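PDB 4IGB: LPXTG cell wall surface protein from Streptococcus gordonii, which is anchored to the streptococcal cell wall and probably serves as an adhesin, represented here by its N-terminal N1 and N2 domains. Local coordinates for residues B[199-202]-B[208-211]; B[240-245]-B[258-263]. One frame throughout, in Å; residues are numbered along the deposited sequence.

Interaction 1. Residues B[199-202]-B[208-211]. With NA (sodium ion), chain M.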
loop_
_atom_site.group_PDB
_atom_site.type_symbol
_atom_site.label_atom_id
_atom_site.label_comp_id
_atom_site.label_asym_id
_atom_site.label_seq_id
_atom_site.Cartn_x
_atom_site.Cartn_y
_atom_site.Cartn_z
ATOM N N ILE B 199 -3.816 -17.737 -0.191
ATOM C CA ILE B 199 -3.396 -18.259 -1.484
ATOM C C ILE B 199 -3.195 -19.768 -1.345
ATOM O O ILE B 199 -2.101 -20.207 -0.966
ATOM C CB ILE B 199 -2.079 -17.633 -1.955
ATOM C CG1 ILE B 199 -2.190 -16.105 -1.914
ATOM C CG2 ILE B 199 -1.699 -18.176 -3.352
ATOM C CD1 ILE B 199 -3.443 -15.577 -2.572
ATOM N N ASP B 200 -4.229 -20.551 -1.663
ATOM C CA ASP B 200 -4.276 -21.946 -1.227
ATOM C C ASP B 200 -5.073 -22.885 -2.114
ATOM O O ASP B 200 -5.213 -24.061 -1.791
ATOM C CB ASP B 200 -4.814 -22.029 0.209
ATOM C CG ASP B 200 -6.341 -22.047 0.271
ATOM O OD1 ASP B 200 -6.980 -21.476 -0.627
ATOM O OD2 ASP B 200 -6.910 -22.634 1.219
ATOM N N ALA B 201 -5.590 -22.393 -3.235
ATOM C CA ALA B 201 -6.398 -23.252 -4.094
ATOM C C ALA B 201 -5.544 -24.033 -5.075
ATOM O O ALA B 201 -4.632 -23.488 -5.686
ATOM C CB ALA B 201 -7.466 -22.449 -4.838
ATOM N N ILE B 202 -5.854 -25.321 -5.208
ATOM C CA ILE B 202 -5.224 -26.186 -6.183
ATOM C C ILE B 202 -6.295 -27.122 -6.723
ATOM O O ILE B 202 -7.042 -27.718 -5.951
ATOM C CB ILE B 202 -4.074 -27.004 -5.536
ATOM C CG1 ILE B 202 -3.048 -26.060 -4.895
ATOM C CG2 ILE B 202 -3.423 -27.939 -6.555
ATOM C CD1 ILE B 202 -1.803 -26.743 -4.367
ATOM N N LYS B 208 -2.624 -23.897 -9.919
ATOM C CA LYS B 208 -2.439 -23.453 -8.547
ATOM C C LYS B 208 -2.686 -21.962 -8.446
ATOM O O LYS B 208 -2.208 -21.185 -9.266
ATOM C CB LYS B 208 -1.020 -23.773 -8.089
ATOM C CG LYS B 208 -0.651 -25.250 -8.229
ATOM C CD LYS B 208 0.853 -25.465 -8.191
ATOM C CE LYS B 208 1.196 -26.958 -8.252
ATOM N NZ LYS B 208 2.662 -27.192 -8.427
ATOM N N GLU B 209 -3.439 -21.574 -7.433
ATOM C CA GLU B 209 -3.704 -20.174 -7.164
ATOM C C GLU B 209 -2.398 -19.417 -6.958
ATOM O O GLU B 209 -1.563 -19.813 -6.141
ATOM C CB GLU B 209 -4.566 -20.050 -5.915
ATOM C CG GLU B 209 -4.973 -18.619 -5.608
ATOM C CD GLU B 209 -5.980 -18.546 -4.480
ATOM O OE1 GLU B 209 -6.102 -19.538 -3.722
ATOM O OE2 GLU B 209 -6.657 -17.504 -4.367
ATOM N N THR B 210 -2.236 -18.325 -7.697
ATOM C CA THR B 210 -0.983 -17.589 -7.720
ATOM C C THR B 210 -1.205 -16.082 -7.638
ATOM O O THR B 210 -2.025 -15.532 -8.390
ATOM C CB THR B 210 -0.237 -17.868 -9.030
ATOM O OG1 THR B 210 -0.062 -19.276 -9.193
ATOM C CG2 THR B 210 1.118 -17.166 -9.055
ATOM N N PHE B 211 -0.486 -15.428 -6.723
ATOM C CA PHE B 211 -0.381 -13.968 -6.673
ATOM C C PHE B 211 1.008 -13.597 -7.150
ATOM O O PHE B 211 1.992 -14.245 -6.764
ATOM C CB PHE B 211 -0.535 -13.466 -5.233
ATOM C CG PHE B 211 -0.387 -11.960 -5.085
ATOM C CD1 PHE B 211 -1.460 -11.107 -5.352
ATOM C CD2 PHE B 211 0.805 -11.404 -4.661
ATOM C CE1 PHE B 211 -1.326 -9.717 -5.207
ATOM C CE2 PHE B 211 0.948 -10.025 -4.511
ATOM C CZ PHE B 211 -0.125 -9.180 -4.785
HETATM NA NA NA M . -8.946 -21.449 2.447
HETATM O O HOH W 1 -10.523 -20.039 3.676
#
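Glu209 reaches across to the backbone of Asp200 and Ala201 and accepts two N-H groups on one carboxylate oxygen. Asp200 N lies 3.0 Å from Glu209 OE1 and meets it from above the carboxylate plane, at an N-H...O angle of 163°. Ala201 N, 2.9 Å from the same OE1, approaches the anti lone pair at a more bent 150°. The torsions account for this reach: CG of Glu209 stands anti to its backbone N (chi1 -176°) and the chain runs extended beyond it, bringing OE1 to two consecutive amides. The Ala201 methyl packs beside this doubly gripped oxygen, its CB 3.4 Å from Glu209 OE1. The other oxygen, OE2, is hydrogen-bonded to the hydroxyl of Tyr273, giving both oxygens of this buried group polar partners. A backbone bond completes the polar set: Glu209 N donates to Ala201 O at 2.9 Å, nearly straight, beside a single beta bridge between Ile202 and Lys208.

Apolar contact comes from Ile199, which crosses the Glu209 chain with its CG2 4.0 Å from Glu209 CG and its CD1 4.5 Å from Phe211 CB. At the exposed end, Ile202 and Lys208 lie side by side through CG1 and CG.

Metal coordination involves the neighbouring carboxylate. Asp200 OD2 binds the sodium ion at 2.7 Å, together with a water, Asp198 and the backbone carbonyl of Thr248. Glu209 touches this ligand's backbone but is not among the ion's ligands, consistent with a second-shell role in positioning Asp200. Asp200 OD1, a like charge, lies 3.8 Å from Glu209 OE1.

In the N1 domain, residues 199-202 belong to the loop between strands 193-194 and 210-214. Strand 210-214 runs between 239-243 and 268-274 in the eight-stranded antiparallel sheet; backbone bonds join Glu209 to Ala244 and Thr210 to Ser274.

Interaction 2. Residues B[240-245]-B[258-263]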
loop_
_atom_site.group_PDB
_atom_site.type_symbol
_atom_site.label_atom_id
_atom_site.label_comp_id
_atom_site.label_asym_id
_atom_site.label_seq_id
_atom_site.Cartn_x
_atom_site.Cartn_y
_atom_site.Cartn_z
ATOM N N THR B 240 7.770 -12.021 -9.817
ATOM C CA THR B 240 7.920 -13.022 -8.784
ATOM C C THR B 240 6.522 -13.461 -8.360
ATOM O O THR B 240 5.637 -12.629 -8.181
ATOM C CB THR B 240 8.733 -12.458 -7.596
ATOM O OG1 THR B 240 10.071 -12.204 -8.039
ATOM C CG2 THR B 240 8.775 -13.431 -6.421
ATOM N N SER B 241 6.320 -14.768 -8.233
ATOM C CA SER B 241 5.000 -15.315 -7.936
ATOM C C SER B 241 5.000 -16.032 -6.606
ATOM O O SER B 241 6.006 -16.622 -6.211
ATOM C CB SER B 241 4.581 -16.312 -9.015
ATOM O OG SER B 241 4.388 -15.675 -10.264
ATOM N N TRP B 242 3.865 -15.985 -5.920
ATOM C CA TRP B 242 3.679 -16.754 -4.702
ATOM C C TRP B 242 2.607 -17.797 -4.950
ATOM O O TRP B 242 1.458 -17.462 -5.242
ATOM C CB TRP B 242 3.359 -15.832 -3.525
ATOM C CG TRP B 242 4.572 -15.065 -3.132
ATOM C CD1 TRP B 242 5.530 -15.447 -2.228
ATOM C CD2 TRP B 242 5.013 -13.809 -3.673
ATOM N NE1 TRP B 242 6.517 -14.493 -2.155
ATOM C CE2 TRP B 242 6.222 -13.476 -3.031
ATOM C CE3 TRP B 242 4.493 -12.926 -4.625
ATOM C CZ2 TRP B 242 6.915 -12.304 -3.305
ATOM C CZ3 TRP B 242 5.186 -11.751 -4.892
ATOM C CH2 TRP B 242 6.381 -11.456 -4.236
ATOM N N ILE B 243 2.997 -19.065 -4.865
ATOM C CA ILE B 243 2.170 -20.143 -5.393
ATOM C C ILE B 243 1.656 -21.049 -4.288
ATOM O O ILE B 243 2.414 -21.446 -3.410
ATOM C CB ILE B 243 2.950 -20.948 -6.435
ATOM C CG1 ILE B 243 3.422 -20.006 -7.556
ATOM C CG2 ILE B 243 2.086 -22.088 -6.997
ATOM C CD1 ILE B 243 4.527 -20.563 -8.432
ATOM N N ALA B 244 0.358 -21.343 -4.325
ATOM C CA ALA B 244 -0.289 -22.168 -3.307
ATOM C C ALA B 244 0.325 -23.559 -3.198
ATOM O O ALA B 244 0.691 -24.168 -4.201
ATOM C CB ALA B 244 -1.778 -22.287 -3.582
ATOM N N THR B 245 0.422 -24.065 -1.972
ATOM C CA THR B 245 0.867 -25.440 -1.763
ATOM C C THR B 245 -0.111 -26.271 -0.932
ATOM O O THR B 245 -0.072 -27.499 -0.981
ATOM C CB THR B 245 2.268 -25.518 -1.115
ATOM O OG1 THR B 245 2.238 -24.894 0.176
ATOM C CG2 THR B 245 3.299 -24.823 -1.990
ATOM N N SER B 258 -0.557 -18.871 4.350
ATOM C CA SER B 258 -0.793 -18.725 2.919
ATOM C C SER B 258 -0.901 -17.258 2.466
ATOM O O SER B 258 -1.481 -16.978 1.422
ATOM C CB SER B 258 -2.049 -19.493 2.513
ATOM O OG SER B 258 -3.205 -18.978 3.171
ATOM N N GLY B 259 -0.319 -16.338 3.229
ATOM C CA GLY B 259 -0.335 -14.929 2.867
ATOM C C GLY B 259 0.985 -14.222 3.120
ATOM O O GLY B 259 1.943 -14.827 3.595
ATOM N N LEU B 260 1.052 -12.934 2.805
ATOM C CA LEU B 260 2.284 -12.187 2.998
ATOM C C LEU B 260 1.997 -10.701 2.891
ATOM O O LEU B 260 0.898 -10.318 2.511
ATOM C CB LEU B 260 3.334 -12.591 1.959
ATOM C CG LEU B 260 3.024 -12.272 0.490
ATOM C CD1 LEU B 260 4.305 -12.124 -0.316
ATOM C CD2 LEU B 260 2.131 -13.339 -0.124
ATOM N N ALA B 261 2.990 -9.875 3.213
ATOM C CA ALA B 261 2.838 -8.430 3.161
ATOM C C ALA B 261 3.959 -7.812 2.344
ATOM O O ALA B 261 5.124 -8.197 2.477
ATOM C CB ALA B 261 2.806 -7.827 4.561
ATOM N N LEU B 262 3.590 -6.843 1.517
ATOM C CA LEU B 262 4.503 -6.196 0.576
ATOM C C LEU B 262 4.368 -4.680 0.665
ATOM O O LEU B 262 3.260 -4.134 0.513
ATOM C CB LEU B 262 4.182 -6.644 -0.855
ATOM C CG LEU B 262 4.219 -8.150 -1.161
ATOM C CD1 LEU B 262 3.046 -8.577 -2.005
ATOM C CD2 LEU B 262 5.517 -8.511 -1.884
ATOM N N ARG B 263 5.483 -4.012 0.935
ATOM C CA ARG B 263 5.545 -2.558 0.921
ATOM C C ARG B 263 6.263 -2.112 -0.349
ATOM O O ARG B 263 7.417 -2.463 -0.566
ATOM C CB ARG B 263 6.283 -2.030 2.150
ATOM C CG ARG B 263 6.601 -0.522 2.077
ATOM C CD ARG B 263 7.812 -0.169 2.905
ATOM N NE ARG B 263 7.612 -0.352 4.346
ATOM C CZ ARG B 263 8.619 -0.401 5.215
ATOM N NH1 ARG B 263 9.874 -0.306 4.774
ATOM N NH2 ARG B 263 8.382 -0.545 6.515
#
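Trp242 carries this contact, presenting its indole to Leu260 and Leu262. From CB, which points toward residues 258-263, CG lies anti to the carbonyl carbon (chi1 -72°), and the indole plane stands nearly perpendicular to the plane of CA, CB and CG (chi2 -89°), which turns a face to Leu260. The five-membered ring comes first. Leu260 CD1 sits 3.7 Å from its centroid and 13° off the ring normal, a CH-pi contact over the face. The closest ring atom is CE2 of Trp242, 3.6 Å from Leu260 CD1, with CD1, CD2 and NE1 of the indole only slightly farther from that methyl. The polar atom NE1 has its own partner in Gln233 OE1, a hydrogen bond that would help to fix the rotation of the buried indole.

This is sheet-to-sheet packing inside the N1 domain: strand 239-243 belongs to the eight-stranded antiparallel sheet, whereas strand 261-264 belongs to the five-stranded mixed sheet. The CA atoms of Trp242 and Gly259 are 8.8 Å apart, too far for backbone pairing there.

At the far end of the six-membered ring, CH2 of Trp242 meets Leu262 CD2 at 3.9 Å, the two side chains sliding past one another in opposite directions. The indole face opposite Leu260 carries Thr240 CG2, 3.7 Å above the plane and offset toward the rim, and Tyr216 meets the indole edge-to-face.

How the interactions relate
Interactions 1 and 2 follow in series along the chain, with centres about 9 Å apart on the same side of the chain's centre, both within the N1 domain. They share the eight-stranded sheet through its neighbouring strands 210-214 and 239-243, where Phe211 O lies 2.7 Å from Trp242 N, a probable hydrogen bond. A second join links the loops: Ile199 N is 2.9 Å from Ser258 O, again probably bonded, and Ala244 CB packs on Ile199 and Asp200. The sodium-binding loop is thus probably bonded through its backbone to 258-263 and packs against 240-245, while strand 210-214 supplies the backbone link to 240-245, whose tryptophan ties the eight-stranded sheet to the five-stranded one.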